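Long-range contact in acyl-CoA dehydrogenase (Slackia heliotrinireducens, PDB 4RM7), which belongs to the acyl-CoA dehydrogenase family, with N-terminal, middle and C-terminal domains, and assembles from four chains: residues R316-Y324 and M372-Q383. Sequence-based numbering, arbitrary orientation.
Sequences RLSVALMKY and MVVIAAPLILEQ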
ATOM      1  N   ARG A 316      -7.063  -5.241 -26.240  1.00 42.59           N
ATOM      2  CA  ARG A 316      -7.704  -4.275 -25.351  1.00 37.23           C
ATOM      3  C   ARG A 316      -7.163  -4.338 -23.925  1.00 40.46           C
ATOM      4  O   ARG A 316      -7.020  -3.314 -23.259  1.00 49.04           O
ATOM      5  CB  ARG A 316      -9.210  -4.501 -25.331  1.00 44.27           C
ATOM      6  CG  ARG A 316      -9.893  -4.258 -26.670  1.00 55.19           C
ATOM      7  CD  ARG A 316     -11.112  -3.372 -26.513  1.00 63.24           C
ATOM      8  NE  ARG A 316     -12.153  -3.958 -25.659  1.00 79.70           N
ATOM      9  CZ  ARG A 316     -12.767  -3.310 -24.666  1.00 80.11           C
ATOM     10  NH1 ARG A 316     -12.441  -2.047 -24.384  1.00 75.18           N
ATOM     11  NH2 ARG A 316     -13.700  -3.929 -23.950  1.00 74.66           N
ATOM     12  N   LEU A 317      -6.857  -5.549 -23.462  1.00 48.14           N
ATOM     13  CA  LEU A 317      -6.446  -5.767 -22.083  1.00 38.44           C
ATOM     14  C   LEU A 317      -5.119  -5.102 -21.761  1.00 39.99           C
ATOM     15  O   LEU A 317      -4.933  -4.607 -20.649  1.00 41.60           O
ATOM     16  CB  LEU A 317      -6.334  -7.241 -21.795  1.00 33.69           C
ATOM     17  CG  LEU A 317      -6.013  -7.576 -20.342  1.00 35.02           C
ATOM     18  CD1 LEU A 317      -7.049  -6.912 -19.421  1.00 29.25           C
ATOM     19  CD2 LEU A 317      -6.059  -9.074 -20.208  1.00 31.68           C
ATOM     20  N   SER A 318      -4.198  -5.102 -22.722  1.00 33.42           N
ATOM     21  CA  SER A 318      -2.912  -4.433 -22.528  1.00 36.45           C
ATOM     22  C   SER A 318      -3.122  -2.963 -22.183  1.00 42.06           C
ATOM     23  O   SER A 318      -2.521  -2.448 -21.246  1.00 48.92           O
ATOM     24  CB  SER A 318      -2.036  -4.527 -23.776  1.00 38.23           C
ATOM     25  OG  SER A 318      -1.675  -5.855 -24.076  1.00 41.02           O
ATOM     26  N   VAL A 319      -3.977  -2.299 -22.954  1.00 39.54           N
ATOM     27  CA  VAL A 319      -4.245  -0.878 -22.773  1.00 38.06           C
ATOM     28  C   VAL A 319      -4.980  -0.625 -21.455  1.00 39.15           C
ATOM     29  O   VAL A 319      -4.723   0.353 -20.762  1.00 42.60           O
ATOM     30  CB  VAL A 319      -5.053  -0.333 -23.961  1.00 34.64           C
ATOM     31  CG1 VAL A 319      -5.655   1.042 -23.647  1.00 33.85           C
ATOM     32  CG2 VAL A 319      -4.163  -0.282 -25.214  1.00 30.93           C
ATOM     33  N   ALA A 320      -5.870  -1.532 -21.090  1.00 40.54           N
ATOM     34  CA  ALA A 320      -6.582  -1.400 -19.829  1.00 34.66           C
ATOM     35  C   ALA A 320      -5.640  -1.568 -18.622  1.00 37.05           C
ATOM     36  O   ALA A 320      -5.754  -0.842 -17.634  1.00 40.49           O
ATOM     37  CB  ALA A 320      -7.729  -2.414 -19.771  1.00 30.09           C
ATOM     38  N   LEU A 321      -4.715  -2.520 -18.693  1.00 37.49           N
ATOM     39  CA  LEU A 321      -3.819  -2.777 -17.560  1.00 36.28           C
ATOM     40  C   LEU A 321      -2.834  -1.618 -17.404  1.00 35.62           C
ATOM     41  O   LEU A 321      -2.606  -1.137 -16.312  1.00 38.43           O
ATOM     42  CB  LEU A 321      -3.071  -4.107 -17.732  1.00 28.68           C
ATOM     43  CG  LEU A 321      -3.930  -5.377 -17.690  1.00 32.51           C
ATOM     44  CD1 LEU A 321      -3.064  -6.614 -17.866  1.00 28.61           C
ATOM     45  CD2 LEU A 321      -4.733  -5.458 -16.391  1.00 30.42           C
HETATM   46  N   MSE A 322      -2.273  -1.177 -18.521  1.00 35.64           N
HETATM   47  CA  MSE A 322      -1.466   0.028 -18.594  1.00 39.27           C
HETATM   48  C   MSE A 322      -2.171   1.240 -17.968  1.00 40.19           C
HETATM   49  O   MSE A 322      -1.620   1.899 -17.107  1.00 38.49           O
HETATM   50  CB  MSE A 322      -1.121   0.320 -20.062  1.00 35.20           C
HETATM   51  CG  MSE A 322      -0.362   1.598 -20.277  1.00 35.45           C
HETATM   52 SE   MSE A 322      -0.619   2.248 -22.081  0.66 38.49          SE
HETATM   53  CE  MSE A 322      -2.455   2.895 -21.843  1.00 33.73           C
ATOM     54  N   LYS A 323      -3.394   1.529 -18.387  1.00 45.39           N
ATOM     55  CA  LYS A 323      -4.082   2.712 -17.871  1.00 43.06           C
ATOM     56  C   LYS A 323      -4.406   2.573 -16.390  1.00 41.48           C
ATOM     57  O   LYS A 323      -4.503   3.561 -15.675  1.00 45.56           O
ATOM     58  CB  LYS A 323      -5.366   2.985 -18.668  1.00 38.03           C
ATOM     59  CG  LYS A 323      -6.038   4.307 -18.325  1.00 40.14           C
ATOM     60  CD  LYS A 323      -5.027   5.450 -18.395  1.00 42.63           C
ATOM     61  CE  LYS A 323      -5.697   6.820 -18.351  1.00 41.29           C
ATOM     62  NZ  LYS A 323      -6.517   7.021 -17.132  1.00 39.23           N
ATOM     63  N   TYR A 324      -4.587   1.343 -15.928  1.00 39.70           N
ATOM     64  CA  TYR A 324      -4.913   1.115 -14.523  1.00 40.03           C
ATOM     65  C   TYR A 324      -3.713   1.435 -13.649  1.00 45.08           C
ATOM     66  O   TYR A 324      -3.843   1.975 -12.556  1.00 49.88           O
ATOM     67  CB  TYR A 324      -5.361  -0.343 -14.297  1.00 39.43           C
ATOM     68  CG  TYR A 324      -5.755  -0.672 -12.868  1.00 33.91           C
ATOM     69  CD1 TYR A 324      -7.007  -0.343 -12.380  1.00 41.87           C
ATOM     70  CD2 TYR A 324      -4.876  -1.327 -12.014  1.00 37.02           C
ATOM     71  CE1 TYR A 324      -7.379  -0.648 -11.077  1.00 50.94           C
ATOM     72  CE2 TYR A 324      -5.238  -1.646 -10.692  1.00 32.69           C
ATOM     73  CZ  TYR A 324      -6.486  -1.301 -10.236  1.00 43.59           C
ATOM     74  OH  TYR A 324      -6.846  -1.594  -8.934  1.00 47.85           O
HETATM   75  N   MSE A 372     -11.327   1.052 -15.878  1.00 49.07           N
HETATM   76  CA  MSE A 372     -10.398   0.041 -16.381  1.00 36.60           C
HETATM   77  C   MSE A 372     -10.671  -1.332 -15.759  1.00 46.89           C
HETATM   78  O   MSE A 372     -10.597  -2.345 -16.446  1.00 56.30           O
HETATM   79  CB  MSE A 372      -8.949   0.458 -16.133  1.00 36.25           C
HETATM   80  CG  MSE A 372      -8.527   1.746 -16.841  1.00 38.94           C
HETATM   81 SE   MSE A 372      -8.891   1.783 -18.791  0.72 52.26          SE
HETATM   82  CE  MSE A 372     -10.319   3.088 -18.782  1.00 37.09           C
ATOM     83  N   VAL A 373     -11.010  -1.369 -14.474  1.00 48.94           N
ATOM     84  CA  VAL A 373     -11.405  -2.628 -13.835  1.00 42.64           C
ATOM     85  C   VAL A 373     -12.597  -3.277 -14.531  1.00 43.07           C
ATOM     86  O   VAL A 373     -12.609  -4.469 -14.767  1.00 41.75           O
ATOM     87  CB  VAL A 373     -11.747  -2.421 -12.360  1.00 40.80           C
ATOM     88  CG1 VAL A 373     -12.532  -3.600 -11.825  1.00 39.90           C
ATOM     89  CG2 VAL A 373     -10.477  -2.208 -11.550  1.00 35.35           C
ATOM     90  N   VAL A 374     -13.591  -2.475 -14.880  1.00 50.63           N
ATOM     91  CA  VAL A 374     -14.803  -2.975 -15.519  1.00 51.88           C
ATOM     92  C   VAL A 374     -14.505  -3.499 -16.937  1.00 53.29           C
ATOM     93  O   VAL A 374     -15.067  -4.485 -17.376  1.00 68.74           O
ATOM     94  CB  VAL A 374     -15.899  -1.855 -15.541  1.00 46.17           C
ATOM     95  CG1 VAL A 374     -17.030  -2.210 -16.447  1.00 37.78           C
ATOM     96  CG2 VAL A 374     -16.428  -1.623 -14.141  1.00 41.92           C
ATOM     97  N   ILE A 375     -13.601  -2.837 -17.638  1.00 53.77           N
ATOM     98  CA  ILE A 375     -13.160  -3.249 -18.963  1.00 52.02           C
ATOM     99  C   ILE A 375     -12.270  -4.503 -18.925  1.00 53.75           C
ATOM    100  O   ILE A 375     -12.364  -5.376 -19.783  1.00 64.95           O
ATOM    101  CB  ILE A 375     -12.372  -2.097 -19.635  1.00 50.56           C
ATOM    102  CG1 ILE A 375     -13.303  -0.934 -19.971  1.00 50.84           C
ATOM    103  CG2 ILE A 375     -11.580  -2.573 -20.869  1.00 38.71           C
ATOM    104  CD1 ILE A 375     -12.524   0.316 -20.356  1.00 49.33           C
ATOM    105  N   ALA A 376     -11.402  -4.579 -17.922  1.00 48.04           N
ATOM    106  CA  ALA A 376     -10.346  -5.583 -17.901  1.00 48.26           C
ATOM    107  C   ALA A 376     -10.778  -6.960 -17.384  1.00 53.86           C
ATOM    108  O   ALA A 376     -10.290  -7.986 -17.870  1.00 48.29           O
ATOM    109  CB  ALA A 376      -9.174  -5.077 -17.072  1.00 33.18           C
ATOM    110  N   ALA A 377     -11.669  -6.995 -16.396  1.00 57.46           N
ATOM    111  CA  ALA A 377     -11.982  -8.264 -15.742  1.00 54.07           C
ATOM    112  C   ALA A 377     -12.574  -9.304 -16.711  1.00 52.08           C
ATOM    113  O   ALA A 377     -12.155 -10.464 -16.675  1.00 50.91           O
ATOM    114  CB  ALA A 377     -12.908  -8.040 -14.564  1.00 56.37           C
ATOM    115  N   PRO A 378     -13.531  -8.908 -17.586  1.00 42.50           N
ATOM    116  CA  PRO A 378     -14.009  -9.935 -18.528  1.00 40.73           C
ATOM    117  C   PRO A 378     -12.939 -10.384 -19.528  1.00 45.50           C
ATOM    118  O   PRO A 378     -12.906 -11.564 -19.893  1.00 57.04           O
ATOM    119  CB  PRO A 378     -15.192  -9.254 -19.251  1.00 37.42           C
ATOM    120  CG  PRO A 378     -15.086  -7.817 -18.924  1.00 50.71           C
ATOM    121  CD  PRO A 378     -14.395  -7.717 -17.605  1.00 48.80           C
ATOM    122  N   LEU A 379     -12.071  -9.473 -19.950  1.00 45.69           N
ATOM    123  CA  LEU A 379     -10.969  -9.832 -20.844  1.00 43.07           C
ATOM    124  C   LEU A 379      -9.985 -10.794 -20.180  1.00 48.15           C
ATOM    125  O   LEU A 379      -9.392 -11.653 -20.843  1.00 47.38           O
ATOM    126  CB  LEU A 379     -10.247  -8.570 -21.305  1.00 38.36           C
ATOM    127  CG  LEU A 379     -11.187  -7.592 -22.027  1.00 40.18           C
ATOM    128  CD1 LEU A 379     -10.482  -6.310 -22.324  1.00 38.87           C
ATOM    129  CD2 LEU A 379     -11.702  -8.227 -23.314  1.00 38.09           C
ATOM    130  N   ILE A 380      -9.816 -10.641 -18.869  1.00 44.47           N
ATOM    131  CA  ILE A 380      -8.968 -11.534 -18.094  1.00 38.23           C
ATOM    132  C   ILE A 380      -9.595 -12.942 -18.026  1.00 42.40           C
ATOM    133  O   ILE A 380      -8.912 -13.935 -18.253  1.00 44.19           O
ATOM    134  CB  ILE A 380      -8.727 -10.963 -16.684  1.00 38.06           C
ATOM    135  CG1 ILE A 380      -7.806  -9.734 -16.771  1.00 40.04           C
ATOM    136  CG2 ILE A 380      -8.121 -12.013 -15.758  1.00 36.75           C
ATOM    137  CD1 ILE A 380      -7.660  -8.978 -15.463  1.00 35.86           C
ATOM    138  N   LEU A 381     -10.899 -13.008 -17.757  1.00 43.74           N
ATOM    139  CA  LEU A 381     -11.637 -14.265 -17.750  1.00 42.52           C
ATOM    140  C   LEU A 381     -11.528 -14.949 -19.085  1.00 48.76           C
ATOM    141  O   LEU A 381     -11.229 -16.133 -19.172  1.00 59.00           O
ATOM    142  CB  LEU A 381     -13.104 -14.037 -17.415  1.00 40.58           C
ATOM    143  CG  LEU A 381     -13.464 -13.755 -15.954  1.00 48.75           C
ATOM    144  CD1 LEU A 381     -14.801 -14.368 -15.640  1.00 55.03           C
ATOM    145  CD2 LEU A 381     -12.427 -14.286 -15.005  1.00 38.28           C
ATOM    146  N   GLU A 382     -11.774 -14.171 -20.124  1.00 51.82           N
ATOM    147  CA  GLU A 382     -11.643 -14.616 -21.498  1.00 49.61           C
ATOM    148  C   GLU A 382     -10.231 -15.153 -21.749  1.00 51.38           C
ATOM    149  O   GLU A 382     -10.054 -16.199 -22.368  1.00 62.81           O
ATOM    150  CB  GLU A 382     -11.995 -13.443 -22.421  1.00 53.15           C
ATOM    151  CG  GLU A 382     -12.112 -13.686 -23.918  1.00 73.62           C
ATOM    152  CD  GLU A 382     -12.358 -12.356 -24.671  1.00 90.49           C
ATOM    153  OE1 GLU A 382     -11.420 -11.831 -25.320  1.00 91.60           O
ATOM    154  OE2 GLU A 382     -13.484 -11.812 -24.591  1.00 93.53           O
ATOM    155  N   GLN A 383      -9.222 -14.465 -21.229  1.00 48.73           N
ATOM    156  CA  GLN A 383      -7.839 -14.848 -21.512  1.00 53.55           C
ATOM    157  C   GLN A 383      -7.466 -16.182 -20.866  1.00 54.06           C
ATOM    158  O   GLN A 383      -6.711 -16.976 -21.430  1.00 55.61           O
ATOM    159  CB  GLN A 383      -6.880 -13.744 -21.050  1.00 52.00           C
ATOM    160  CG  GLN A 383      -5.427 -14.165 -20.991  1.00 56.59           C
ATOM    161  CD  GLN A 383      -4.508 -13.042 -20.543  1.00 57.82           C
ATOM    162  OE1 GLN A 383      -4.535 -11.938 -21.103  1.00 63.38           O
ATOM    163  NE2 GLN A 383      -3.686 -13.318 -19.531  1.00 53.14           N
TER
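Leu317 is a knob in a hole made by Ala376, Leu379, Ile380 and Gln383. CD1 rests on Ala376 CB at 3.7 Å, with Leu379 CB beside it, and both methyls touch Ile380 CG1. Gln383, its chain extended, crosses Leu317 at about a right angle and brings OE1 to CD2. With CG swung anti to the backbone N (chi1 -175°), the branched end of Leu317 leans across to the other helix. One turn on, Ala320 faces Ala376, with their CB atoms 4.1 Å apart; Ala320 CB also meets Ile375 CG2. At one end, Leu379 CD1 touches Arg316 CB at 3.7 Å and lies over one face of the guanidinium. Ile375 crosses the arginine chain at about a right angle, with CG2 3.7 Å from Arg316 NH1. At the other end, Met372, a selenomethionine, is bent at chi2 and chi3, and its SE reaches Lys323 CB at 3.7 Å. Tyr324 runs alongside Val373, with CE1 3.5 Å from Val373 CG2, while Met372 CB sits at the ring edge. Helices 316-341 and 369-386 both belong to the all-helical C-terminal domain of the acyl-CoA dehydrogenase fold. The two segments run roughly antiparallel, at 138°, with their axes 9.1 Å apart. No hydrogen bond joins them; the contact is van der Waals packing, mostly between side chains. Helix 372-383 is kinked at Pro378, whose N makes no bond to the preceding turn. Lys323 NZ hydrogen-bonds to the carbonyl oxygens of Tyr362, Ala365 and Gly367. Tyr324 OH is hydrogen-bonded to Glu290 OE1 of the second subunit, whose Thr289 packs on Val373, Ala376 and Ile380.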